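Side-chain contacts in amino acid amide racemase (Ochrobactrum anthropi, PDB 6GIO), which binds pyridoxal-5'-phosphate as a two-chain member of the class-III aminotransferase family, with the fold-type I architecture of PLP-dependent enzymes: residues C[188-191]-C[195-198]; C[223-228]-C[233-238]; C[242-245]-C[249-252]; C[247-250]-C[254-257]; C[373-378]-C[384-389]. All coordinates share one frame; numbering follows the deposited sequence.

Interaction 1 of 5, residues C[188-191]-C[195-198]; sequences YHFA and PPEQ
Phe190 and Pro196 meet where helix 179-191 gives way to strand 199-204, a helix-to-strand connection of the alternating alpha/beta layer that characterises the large domain of fold-type I PLP proteins. The main interaction is a CH-pi contact. Pro196 CB stands over the centre of the Phe190 ring, 3.5 Å from the centroid and only 8° off the ring normal, so all six ring carbons see it at similar range. With CG of Phe190 anti to its own carbonyl carbon (chi1 -77°), the ring is set with this face against the proline. A proline suits the place: its rigid, compact ring offers C-H groups that fit closely against the phenyl face. Ile133 and Ile233 also touch the phenyl group, while Ile233 and His231 touch Pro196.

Backbone geometry shapes the second segment. Gln198 N donates to Pro195 O at 2.9 Å, making the short 3-10 turn that presents Pro196 to the helix. The imidazole of His189 turns back to its own helix, its ND1 bonded to Leu185 O. At the base of the contact, Phe190 O lies 3.5 Å from Pro196 CD and 3.9 Å from Pro195 CA.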
# COMPACT_ATOMS: atom_id res chain seq x y z
N TYR C 188 -26.84 -13.39 21.71
CA TYR C 188 -26.37 -14.29 22.76
C TYR C 188 -24.96 -13.95 23.20
O TYR C 188 -24.67 -13.90 24.39
CB TYR C 188 -26.41 -15.77 22.33
CG TYR C 188 -26.22 -16.73 23.48
CD1 TYR C 188 -27.20 -16.89 24.48
CD2 TYR C 188 -25.07 -17.51 23.56
CE1 TYR C 188 -27.02 -17.79 25.53
CE2 TYR C 188 -24.88 -18.40 24.59
CZ TYR C 188 -25.84 -18.55 25.56
OH TYR C 188 -25.58 -19.45 26.57
N HIS C 189 -24.05 -13.78 22.23
CA HIS C 189 -22.72 -13.29 22.55
C HIS C 189 -22.77 -11.94 23.33
O HIS C 189 -22.12 -11.81 24.36
CB HIS C 189 -21.89 -13.19 21.29
CG HIS C 189 -21.26 -14.49 20.91
ND1 HIS C 189 -21.88 -15.43 20.11
CD2 HIS C 189 -20.06 -15.02 21.23
CE1 HIS C 189 -21.07 -16.46 19.92
NE2 HIS C 189 -19.96 -16.23 20.60
N PHE C 190 -23.58 -10.99 22.90
CA PHE C 190 -23.71 -9.72 23.61
C PHE C 190 -24.16 -9.89 25.03
O PHE C 190 -23.71 -9.14 25.86
CB PHE C 190 -24.68 -8.74 22.92
CG PHE C 190 -24.12 -8.05 21.69
CD1 PHE C 190 -22.77 -8.12 21.34
CD2 PHE C 190 -24.97 -7.28 20.90
CE1 PHE C 190 -22.30 -7.47 20.21
CE2 PHE C 190 -24.50 -6.58 19.81
CZ PHE C 190 -23.17 -6.71 19.45
N ALA C 191 -25.01 -10.88 25.29
CA ALA C 191 -25.51 -11.14 26.66
C ALA C 191 -24.53 -11.94 27.54
O ALA C 191 -24.78 -12.14 28.71
CB ALA C 191 -26.86 -11.82 26.59
N PRO C 195 -19.35 -8.53 25.56
CA PRO C 195 -20.19 -7.40 25.93
C PRO C 195 -20.13 -6.32 24.88
O PRO C 195 -19.03 -5.89 24.47
CB PRO C 195 -19.61 -6.92 27.31
CG PRO C 195 -18.86 -8.12 27.86
CD PRO C 195 -18.33 -8.83 26.61
N PRO C 196 -21.29 -5.84 24.45
CA PRO C 196 -21.27 -4.97 23.27
C PRO C 196 -20.61 -3.61 23.48
O PRO C 196 -20.11 -3.05 22.52
CB PRO C 196 -22.75 -4.85 22.90
CG PRO C 196 -23.47 -5.01 24.22
CD PRO C 196 -22.64 -5.96 25.03
N GLU C 197 -20.56 -3.11 24.72
CA GLU C 197 -19.84 -1.87 25.03
C GLU C 197 -18.32 -2.03 24.98
O GLU C 197 -17.58 -1.06 25.11
CB GLU C 197 -20.31 -1.27 26.38
CG GLU C 197 -19.80 -2.01 27.61
CD GLU C 197 -20.53 -3.34 27.97
OE1 GLU C 197 -21.52 -3.76 27.30
OE2 GLU C 197 -20.08 -3.96 28.96
N GLN C 198 -17.84 -3.26 24.73
CA GLN C 198 -16.41 -3.48 24.52
C GLN C 198 -16.07 -3.64 23.02
O GLN C 198 -14.92 -3.91 22.65
CB GLN C 198 -15.92 -4.69 25.31
CG GLN C 198 -15.98 -4.49 26.82
CD GLN C 198 -15.59 -5.73 27.61
OE1 GLN C 198 -15.22 -6.77 27.05
NE2 GLN C 198 -15.68 -5.62 28.91

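Interaction 2 of 5, residues C[223-228]-C[233-238]; sequences ALQDRC and ILVVVD. With PLP (pyridoxal-5'-phosphate), chain G.
Cys228 O accepts a hydrogen bond from Ile233 N (3.2 Å, 146° at the hydrogen). The same oxygen lies 3.3 Å from Ile233 CB, so the isoleucine wraps closely round the carbonyl. Beside it Cys228 CB packs on Ile233 CB at 3.9 Å. Further along, Gln225 CG rests against both branches of Val235, with CG1 and CG2 each 4.1 Å away, the two side chains crossing at about a right angle. Beta-branched residues fit here, being broad close to the backbone, where helix and strand pack together.

The next shell fixes the pieces. Gln225 runs out extended from a chi1 of 169°, which brings its aliphatic part to Val235 and its amide beyond it: OE1 accepts from Glu259 N, and NE2 donates to Asp226 OD1 at 3.2 Å. Val202 and Ile204 of strand 199-204 back Cys228 and Val235, completing the beta-alpha-beta unit of strand 199-204, helix 220-229 and strand 234-238.

This strand carries Asp238 at its far end, where OD2 lies 2.5 Å from N1 of pyridoxal-5'-phosphate; His140 ND1 is hydrogen-bonded to the same oxygen. As in other fold-type I proteins, an acidic group so close to the pyridine nitrogen probably favours protonation of N1, strengthening the ring as an electron sink.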
# COMPACT_ATOMS: atom_id res chain seq x y z
N ALA C 223 -30.74 -4.82 10.11
CA ALA C 223 -31.03 -5.28 11.47
C ALA C 223 -29.72 -5.45 12.28
O ALA C 223 -29.68 -5.18 13.48
CB ALA C 223 -31.84 -6.57 11.45
N LEU C 224 -28.66 -5.91 11.60
CA LEU C 224 -27.35 -6.04 12.21
C LEU C 224 -26.79 -4.68 12.63
O LEU C 224 -26.22 -4.55 13.69
CB LEU C 224 -26.36 -6.64 11.21
CG LEU C 224 -24.92 -6.71 11.65
CD1 LEU C 224 -24.78 -7.55 12.89
CD2 LEU C 224 -24.08 -7.32 10.52
N GLN C 225 -26.92 -3.71 11.73
CA GLN C 225 -26.49 -2.35 11.99
C GLN C 225 -27.17 -1.86 13.28
O GLN C 225 -26.50 -1.44 14.22
CB GLN C 225 -26.85 -1.45 10.81
CG GLN C 225 -26.71 0.04 11.04
CD GLN C 225 -27.36 0.84 9.95
OE1 GLN C 225 -26.69 1.29 9.03
NE2 GLN C 225 -28.69 0.99 10.03
N ASP C 226 -28.48 -2.01 13.32
CA ASP C 226 -29.30 -1.50 14.42
C ASP C 226 -28.98 -2.17 15.77
O ASP C 226 -28.92 -1.48 16.78
CB ASP C 226 -30.80 -1.66 14.10
CG ASP C 226 -31.28 -0.73 12.98
OD1 ASP C 226 -30.51 0.10 12.47
OD2 ASP C 226 -32.45 -0.85 12.57
N ARG C 227 -28.77 -3.50 15.76
CA ARG C 227 -28.32 -4.27 16.95
C ARG C 227 -26.99 -3.75 17.54
O ARG C 227 -26.82 -3.74 18.76
CB ARG C 227 -28.09 -5.76 16.62
CG ARG C 227 -29.30 -6.63 16.32
CD ARG C 227 -30.19 -6.88 17.52
NE ARG C 227 -30.79 -8.22 17.52
CZ ARG C 227 -31.84 -8.58 16.78
NH1 ARG C 227 -32.30 -9.81 16.89
NH2 ARG C 227 -32.41 -7.74 15.93
N CYS C 228 -26.07 -3.36 16.67
CA CYS C 228 -24.74 -2.89 17.06
C CYS C 228 -24.78 -1.40 17.48
O CYS C 228 -24.21 -1.03 18.51
CB CYS C 228 -23.82 -3.12 15.91
SG CYS C 228 -23.46 -4.88 15.64
N ILE C 233 -21.66 0.76 18.98
CA ILE C 233 -20.69 0.08 18.11
C ILE C 233 -20.72 0.81 16.75
O ILE C 233 -21.79 1.00 16.13
CB ILE C 233 -21.00 -1.42 17.93
CG1 ILE C 233 -20.94 -2.16 19.27
CG2 ILE C 233 -20.03 -2.08 16.97
CD1 ILE C 233 -21.59 -3.51 19.36
N LEU C 234 -19.57 1.24 16.27
CA LEU C 234 -19.52 1.88 14.97
C LEU C 234 -19.65 0.86 13.82
O LEU C 234 -19.15 -0.28 13.91
CB LEU C 234 -18.22 2.67 14.84
CG LEU C 234 -18.02 3.80 15.86
CD1 LEU C 234 -16.66 4.48 15.69
CD2 LEU C 234 -19.15 4.80 15.75
N VAL C 235 -20.32 1.29 12.75
CA VAL C 235 -20.71 0.43 11.67
C VAL C 235 -19.86 0.79 10.45
O VAL C 235 -19.85 1.93 9.98
CB VAL C 235 -22.22 0.61 11.41
CG1 VAL C 235 -22.68 -0.26 10.25
CG2 VAL C 235 -23.01 0.29 12.68
N VAL C 236 -19.10 -0.20 9.99
CA VAL C 236 -18.10 0.01 8.98
C VAL C 236 -18.56 -0.80 7.79
O VAL C 236 -18.73 -2.00 7.91
CB VAL C 236 -16.70 -0.52 9.42
CG1 VAL C 236 -15.65 -0.31 8.32
CG2 VAL C 236 -16.22 0.10 10.73
N VAL C 237 -18.73 -0.18 6.63
CA VAL C 237 -18.97 -0.93 5.41
C VAL C 237 -17.72 -0.94 4.50
O VAL C 237 -17.18 0.11 4.14
CB VAL C 237 -20.20 -0.39 4.63
CG1 VAL C 237 -20.39 -1.16 3.33
CG2 VAL C 237 -21.48 -0.49 5.46
N ASP C 238 -17.30 -2.14 4.11
CA ASP C 238 -16.22 -2.35 3.13
C ASP C 238 -16.79 -2.33 1.71
O ASP C 238 -17.40 -3.31 1.27
CB ASP C 238 -15.56 -3.70 3.41
CG ASP C 238 -14.29 -3.92 2.60
OD1 ASP C 238 -14.15 -3.30 1.54
OD2 ASP C 238 -13.42 -4.71 3.03
N1 PLP G . -11.85 -5.61 1.28
C2 PLP G . -12.58 -6.22 0.31
C2A PLP G . -14.06 -6.42 0.42
C3 PLP G . -11.92 -6.72 -0.93
O3 PLP G . -12.66 -7.32 -1.87
C4 PLP G . -10.47 -6.53 -1.12
C4A PLP G . -9.81 -7.03 -2.37
C5 PLP G . -9.77 -5.84 0.01
C6 PLP G . -10.51 -5.43 1.14
C5A PLP G . -8.26 -5.65 -0.05
O4P PLP G . -7.79 -4.96 -1.21
P PLP G . -6.27 -5.10 -1.69
O1P PLP G . -6.11 -3.89 -2.55
O2P PLP G . -6.17 -6.40 -2.48
O3P PLP G . -5.43 -5.05 -0.43

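Interaction 3 of 5, residues C[242-245]-C[249-252]; sequences VGLG and LMHC
Met250 O is met by Gly245 N in a hydrogen bond of 2.7 Å, and this bond closes a compact loop between strands 234-238 and 262-265. Glycine is called for at Gly245: with phi at 88°, a side chain would press on the carbonyl oxygen of Leu244. Its bare CA also comes to 3.2 Å from Leu249 O, a CA-H...O contact.

Met250 leaves the backbone with CG anti to N (chi1 -179°), which lays CG over one face of the His251 ring, offset toward its rim. The bend at chi2 (59°) then brings SD to 4.3 Å from Leu244 CD2. An unbranched, flexible thioether can take such a path; Ile97 and Ile313 also touch it. Leu244 CD2 reaches toward His251 as well, at an oblique angle to the ring.

On the other flank Val242 CG2 occupies the crowded position between backbone N and carbonyl carbon, and from there presses on Cys252 CB at 3.5 Å, tighter than usual for two carbons. The small cysteine side chain permits this approach, and Cys252 N is held by Glu239.

Two waters finish the polar wiring. One lies within hydrogen-bonding distance of Val242 O and Leu249 O, though it has more acceptors near it than protons to give; the other accepts from Leu244 N and lies 2.6 Å from His251 ND1, in the imidazole plane. Since His251 NE2 also bonds Ile97 O, both ring nitrogens are engaged, which implies that the polar atoms of this buried imidazole are satisfied and its rotation is fixed.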
# COMPACT_ATOMS: atom_id res chain seq x y z
N VAL C 242 -17.28 -4.02 -4.33
CA VAL C 242 -18.54 -3.88 -5.07
C VAL C 242 -19.02 -2.43 -5.04
O VAL C 242 -20.18 -2.12 -5.38
CB VAL C 242 -19.67 -4.82 -4.53
CG1 VAL C 242 -19.30 -6.29 -4.65
CG2 VAL C 242 -20.05 -4.48 -3.09
N GLY C 243 -18.11 -1.53 -4.64
CA GLY C 243 -18.41 -0.10 -4.54
C GLY C 243 -18.40 0.59 -5.89
O GLY C 243 -18.02 -0.01 -6.94
N LEU C 244 -18.84 1.85 -5.84
CA LEU C 244 -18.66 2.88 -6.87
C LEU C 244 -19.41 2.60 -8.16
O LEU C 244 -18.80 2.49 -9.22
CB LEU C 244 -17.17 3.16 -7.10
CG LEU C 244 -16.48 3.77 -5.86
CD1 LEU C 244 -15.04 4.13 -6.18
CD2 LEU C 244 -17.21 5.00 -5.29
N GLY C 245 -20.72 2.43 -8.02
CA GLY C 245 -21.59 2.24 -9.15
C GLY C 245 -21.80 0.83 -9.66
O GLY C 245 -22.81 0.60 -10.33
N LEU C 249 -26.23 1.14 -7.91
CA LEU C 249 -26.33 2.39 -7.12
C LEU C 249 -24.89 2.75 -6.84
O LEU C 249 -24.01 1.91 -7.02
CB LEU C 249 -27.11 2.19 -5.83
CG LEU C 249 -28.62 1.89 -5.88
CD1 LEU C 249 -29.08 1.42 -4.49
CD2 LEU C 249 -29.45 3.10 -6.30
N MET C 250 -24.65 3.98 -6.40
CA MET C 250 -23.28 4.44 -6.26
C MET C 250 -22.57 3.56 -5.23
O MET C 250 -21.48 3.06 -5.49
CB MET C 250 -23.25 5.93 -5.86
CG MET C 250 -21.81 6.49 -5.71
SD MET C 250 -20.77 6.37 -7.20
CE MET C 250 -20.98 8.01 -7.89
N HIS C 251 -23.21 3.34 -4.09
CA HIS C 251 -22.66 2.46 -3.05
C HIS C 251 -23.53 1.24 -2.83
O HIS C 251 -24.76 1.35 -2.68
CB HIS C 251 -22.53 3.21 -1.73
CG HIS C 251 -21.86 4.53 -1.85
ND1 HIS C 251 -20.52 4.65 -2.17
CD2 HIS C 251 -22.34 5.79 -1.69
CE1 HIS C 251 -20.22 5.94 -2.23
NE2 HIS C 251 -21.30 6.65 -1.94
N CYS C 252 -22.89 0.07 -2.79
CA CYS C 252 -23.66 -1.14 -2.61
C CYS C 252 -24.48 -1.11 -1.34
O CYS C 252 -25.49 -1.72 -1.26
CB CYS C 252 -22.80 -2.38 -2.63
SG CYS C 252 -23.76 -3.92 -2.54
O HOH W 1 -22.05 -0.21 -6.17
O HOH W 2 -19.22 2.57 -3.15

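Interaction 4 of 5, residues C[247-250]-C[254-257]; sequences TGLM and QHEG
Gln254 begins the contact with Leu249, whose CD1 lies 3.8 Å from Gln254 CB. Beyond CG the glutamine chain is extended, carrying its amide past the leucine toward the backbone at Met250. There a water accepts from Met250 N at 3.0 Å and donates to Gln254 OE1 at 3.1 Å. The same oxygen also accepts from His251 N, so two donors grip it, a task for which an amide oxygen on a long arm is well suited.

His255 follows and uses both face and edge. Leu249 CD1 sits over the centre of the ring, 3.5 Å from the centroid and 15° off the normal, a CH-pi contact. At the edge, NE2 finds two oxygens of Thr247. OG1 is 3.0 Å away and in the ring plane, in a hydrogen bond for which either atom could be the donor, and Thr247 O is 2.9 Å away in a weak, bent bond of 123°. A threonine chi1 of 64° turns the hydroxyl to the same nitrogen that its carbonyl approaches. Methyl above and oxygens at the rim together fix the tilt of the imidazole.

Glu256 takes no part across the contact but forms a salt bridge with Arg349 of strand 343-349, an arginine that also touches Thr247 and His255. Helix 300-315 lies against Met250, so the loop touches that helix at one point and, at another, strand 343-349, an outermost strand of the sheet that includes strand 384-389.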
# COMPACT_ATOMS: atom_id res chain seq x y z
N THR C 247 -22.94 -1.99 -8.57
CA THR C 247 -24.16 -2.72 -8.23
C THR C 247 -25.48 -2.06 -8.65
O THR C 247 -26.55 -2.52 -8.24
CB THR C 247 -24.25 -2.97 -6.70
OG1 THR C 247 -24.36 -1.72 -6.00
CG2 THR C 247 -23.08 -3.79 -6.22
N GLY C 248 -25.42 -0.96 -9.39
CA GLY C 248 -26.61 -0.27 -9.85
C GLY C 248 -26.94 0.95 -9.01
O GLY C 248 -27.86 1.69 -9.33
N LEU C 249 -26.23 1.14 -7.91
CA LEU C 249 -26.33 2.39 -7.12
C LEU C 249 -24.89 2.75 -6.84
O LEU C 249 -24.01 1.91 -7.02
CB LEU C 249 -27.11 2.19 -5.83
CG LEU C 249 -28.62 1.89 -5.88
CD1 LEU C 249 -29.08 1.42 -4.49
CD2 LEU C 249 -29.45 3.10 -6.30
N MET C 250 -24.65 3.98 -6.40
CA MET C 250 -23.28 4.44 -6.26
C MET C 250 -22.57 3.56 -5.23
O MET C 250 -21.48 3.06 -5.49
CB MET C 250 -23.25 5.93 -5.86
CG MET C 250 -21.81 6.49 -5.71
SD MET C 250 -20.77 6.37 -7.20
CE MET C 250 -20.98 8.01 -7.89
N GLN C 254 -26.27 1.13 -0.23
CA GLN C 254 -27.53 1.85 -0.42
C GLN C 254 -28.68 0.91 -0.84
O GLN C 254 -29.83 1.29 -0.73
CB GLN C 254 -27.39 3.00 -1.44
CG GLN C 254 -26.47 4.10 -1.00
CD GLN C 254 -26.20 5.16 -2.03
OE1 GLN C 254 -25.68 4.88 -3.12
NE2 GLN C 254 -26.44 6.41 -1.65
N HIS C 255 -28.36 -0.30 -1.30
CA HIS C 255 -29.35 -1.33 -1.53
C HIS C 255 -29.91 -1.89 -0.20
O HIS C 255 -30.95 -2.50 -0.18
CB HIS C 255 -28.74 -2.53 -2.30
CG HIS C 255 -28.34 -2.21 -3.70
ND1 HIS C 255 -29.25 -2.04 -4.72
CD2 HIS C 255 -27.12 -2.04 -4.26
CE1 HIS C 255 -28.61 -1.76 -5.84
NE2 HIS C 255 -27.31 -1.76 -5.59
N GLU C 256 -29.16 -1.74 0.90
CA GLU C 256 -29.39 -2.53 2.12
C GLU C 256 -29.89 -1.69 3.28
O GLU C 256 -29.98 -2.22 4.39
CB GLU C 256 -28.09 -3.23 2.53
CG GLU C 256 -27.57 -4.24 1.51
CD GLU C 256 -28.36 -5.52 1.50
OE1 GLU C 256 -29.19 -5.72 2.43
OE2 GLU C 256 -28.15 -6.32 0.55
N GLY C 257 -30.22 -0.42 3.04
CA GLY C 257 -30.83 0.43 4.09
C GLY C 257 -29.82 0.83 5.16
O GLY C 257 -30.18 1.12 6.30
O HOH W 3 -26.73 6.00 -5.76

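Interaction 5 of 5, residues C[373-378]-C[384-389]; sequences AKIIYR and AAFTYV
Ile376 is the main link between helix 373-378 and strand 384-389. At CB the side chain forks. CG2, anti to the backbone N, reaches the main chain of the strand and lies 3.1 Å from Phe386 O, a close approach of methyl to carbonyl. CG1, on the other arm, comes in the plane of the Tyr388 ring at its edge, 3.8 Å from CD2. At the tip, a chi2 of -61° turns CD1 toward Phe386, where it meets CD2 at 3.3 Å, oblique to that ring, and it also lies 3.5 Å from Thr387 O. A branched aliphatic residue suits the position because each arm can serve a different neighbour.

Around this centre, Ile375 CG2 adds a looser contact with Phe386 CE2, and the small Ala373 lets Tyr388 CE2 come within 4.0 Å of its CA. Phe386 sits where the strand is interrupted, and a water occupies the break: it donates to Ile376 O at 2.9 Å and to Ala384 O, and accepts from Phe386 N, satisfying backbone groups of both segments.

Helix segment 373-378 and strand 387-389 run nearly antiparallel, their axes 8.6 Å apart at closest and at 157°. The strand lies between strands 43-46 and 395-398 of a mixed sheet, and Ile376 also touches Leu396. Helix 406-424 packs on Ile375 and Ala384, while Tyr82 and Leu81 of the second subunit reach Ala385 and Thr387.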
# COMPACT_ATOMS: atom_id res chain seq x y z
N ALA C 373 -11.43 -24.65 -12.31
CA ALA C 373 -10.18 -24.19 -12.96
C ALA C 373 -10.14 -24.47 -14.47
O ALA C 373 -9.63 -23.66 -15.22
CB ALA C 373 -8.94 -24.79 -12.27
N LYS C 374 -10.70 -25.60 -14.89
CA LYS C 374 -10.74 -25.95 -16.29
C LYS C 374 -11.65 -25.03 -17.04
O LYS C 374 -11.39 -24.69 -18.19
CB LYS C 374 -11.23 -27.39 -16.49
CG LYS C 374 -10.16 -28.41 -16.19
CD LYS C 374 -10.67 -29.81 -16.44
CE LYS C 374 -9.60 -30.81 -16.05
NZ LYS C 374 -9.99 -32.20 -16.43
N ILE C 375 -12.76 -24.63 -16.42
CA ILE C 375 -13.66 -23.67 -17.06
C ILE C 375 -12.94 -22.31 -17.31
O ILE C 375 -13.07 -21.71 -18.39
CB ILE C 375 -14.95 -23.49 -16.25
CG1 ILE C 375 -15.76 -24.81 -16.29
CG2 ILE C 375 -15.77 -22.34 -16.80
CD1 ILE C 375 -16.85 -24.88 -15.26
N ILE C 376 -12.19 -21.82 -16.32
CA ILE C 376 -11.40 -20.58 -16.49
C ILE C 376 -10.34 -20.73 -17.61
O ILE C 376 -10.14 -19.82 -18.43
CB ILE C 376 -10.62 -20.20 -15.21
CG1 ILE C 376 -11.53 -20.10 -13.98
CG2 ILE C 376 -9.90 -18.89 -15.41
CD1 ILE C 376 -12.61 -19.07 -14.08
N TYR C 377 -9.63 -21.85 -17.58
CA TYR C 377 -8.59 -22.10 -18.58
C TYR C 377 -9.16 -22.17 -19.99
O TYR C 377 -8.62 -21.60 -20.95
CB TYR C 377 -7.88 -23.40 -18.28
CG TYR C 377 -6.85 -23.72 -19.31
CD1 TYR C 377 -5.58 -23.20 -19.22
CD2 TYR C 377 -7.15 -24.56 -20.37
CE1 TYR C 377 -4.62 -23.50 -20.16
CE2 TYR C 377 -6.19 -24.87 -21.32
CZ TYR C 377 -4.93 -24.33 -21.21
OH TYR C 377 -3.99 -24.62 -22.15
N ARG C 378 -10.26 -22.87 -20.14
CA ARG C 378 -10.89 -22.92 -21.45
C ARG C 378 -11.47 -21.56 -21.84
O ARG C 378 -11.43 -21.20 -23.03
CB ARG C 378 -11.96 -24.01 -21.48
CG ARG C 378 -12.60 -24.24 -22.84
CD ARG C 378 -11.55 -24.68 -23.86
NE ARG C 378 -12.14 -24.96 -25.16
CZ ARG C 378 -11.44 -25.06 -26.29
NH1 ARG C 378 -10.12 -24.88 -26.29
NH2 ARG C 378 -12.07 -25.29 -27.42
N ALA C 384 -11.64 -15.05 -23.19
CA ALA C 384 -12.17 -14.30 -22.03
C ALA C 384 -11.38 -14.60 -20.76
O ALA C 384 -11.01 -15.77 -20.50
CB ALA C 384 -13.63 -14.60 -21.81
N ALA C 385 -11.12 -13.54 -19.99
CA ALA C 385 -10.39 -13.63 -18.73
C ALA C 385 -11.35 -13.52 -17.54
O ALA C 385 -12.01 -12.47 -17.35
CB ALA C 385 -9.32 -12.56 -18.65
N PHE C 386 -11.42 -14.57 -16.72
CA PHE C 386 -12.22 -14.47 -15.48
C PHE C 386 -11.60 -15.33 -14.41
O PHE C 386 -10.53 -15.93 -14.62
CB PHE C 386 -13.72 -14.73 -15.72
CG PHE C 386 -14.03 -16.00 -16.49
CD1 PHE C 386 -13.87 -16.05 -17.88
CD2 PHE C 386 -14.53 -17.12 -15.84
CE1 PHE C 386 -14.15 -17.20 -18.59
CE2 PHE C 386 -14.82 -18.29 -16.55
CZ PHE C 386 -14.62 -18.33 -17.92
N THR C 387 -12.25 -15.37 -13.23
CA THR C 387 -11.66 -16.02 -12.05
C THR C 387 -12.71 -16.80 -11.32
O THR C 387 -13.85 -16.82 -11.73
CB THR C 387 -11.05 -14.99 -11.09
OG1 THR C 387 -12.09 -14.13 -10.60
CG2 THR C 387 -10.02 -14.15 -11.81
N TYR C 388 -12.33 -17.47 -10.23
CA TYR C 388 -13.32 -17.96 -9.28
C TYR C 388 -13.05 -17.55 -7.83
O TYR C 388 -11.92 -17.27 -7.43
CB TYR C 388 -13.47 -19.46 -9.35
CG TYR C 388 -12.20 -20.23 -9.12
CD1 TYR C 388 -11.75 -20.53 -7.85
CD2 TYR C 388 -11.46 -20.67 -10.20
CE1 TYR C 388 -10.59 -21.27 -7.65
CE2 TYR C 388 -10.31 -21.40 -10.03
CZ TYR C 388 -9.88 -21.70 -8.76
OH TYR C 388 -8.72 -22.44 -8.68
N VAL C 389 -14.12 -17.56 -7.06
CA VAL C 389 -14.06 -17.22 -5.66
C VAL C 389 -14.85 -18.24 -4.89
O VAL C 389 -15.27 -19.27 -5.44
CB VAL C 389 -14.60 -15.79 -5.42
CG1 VAL C 389 -13.69 -14.80 -6.14
CG2 VAL C 389 -16.06 -15.64 -5.84
O HOH W 4 -10.11 -16.95 -18.31

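From the N terminus, interaction 1 closes the turn between helix 179-191 and strand 199-204. Interaction 2 then closes the short return from helix 220-229 to strand 234-238, and the two touch through Phe190 and Ile233, joining successive helix-strand units of the sheet that holds strands 199-204 and 234-238. Past the cofactor-facing end of that strand come interactions 3 and 4. They interleave: the loop of interaction 4 opens before that of interaction 3 has closed, and they share Leu249 and Met250, with centres 6 Å apart. Interaction 5 closes a later helix-to-strand turn in the other sheet, across the chain's centre from interactions 1 and 2. None of the loops encloses another.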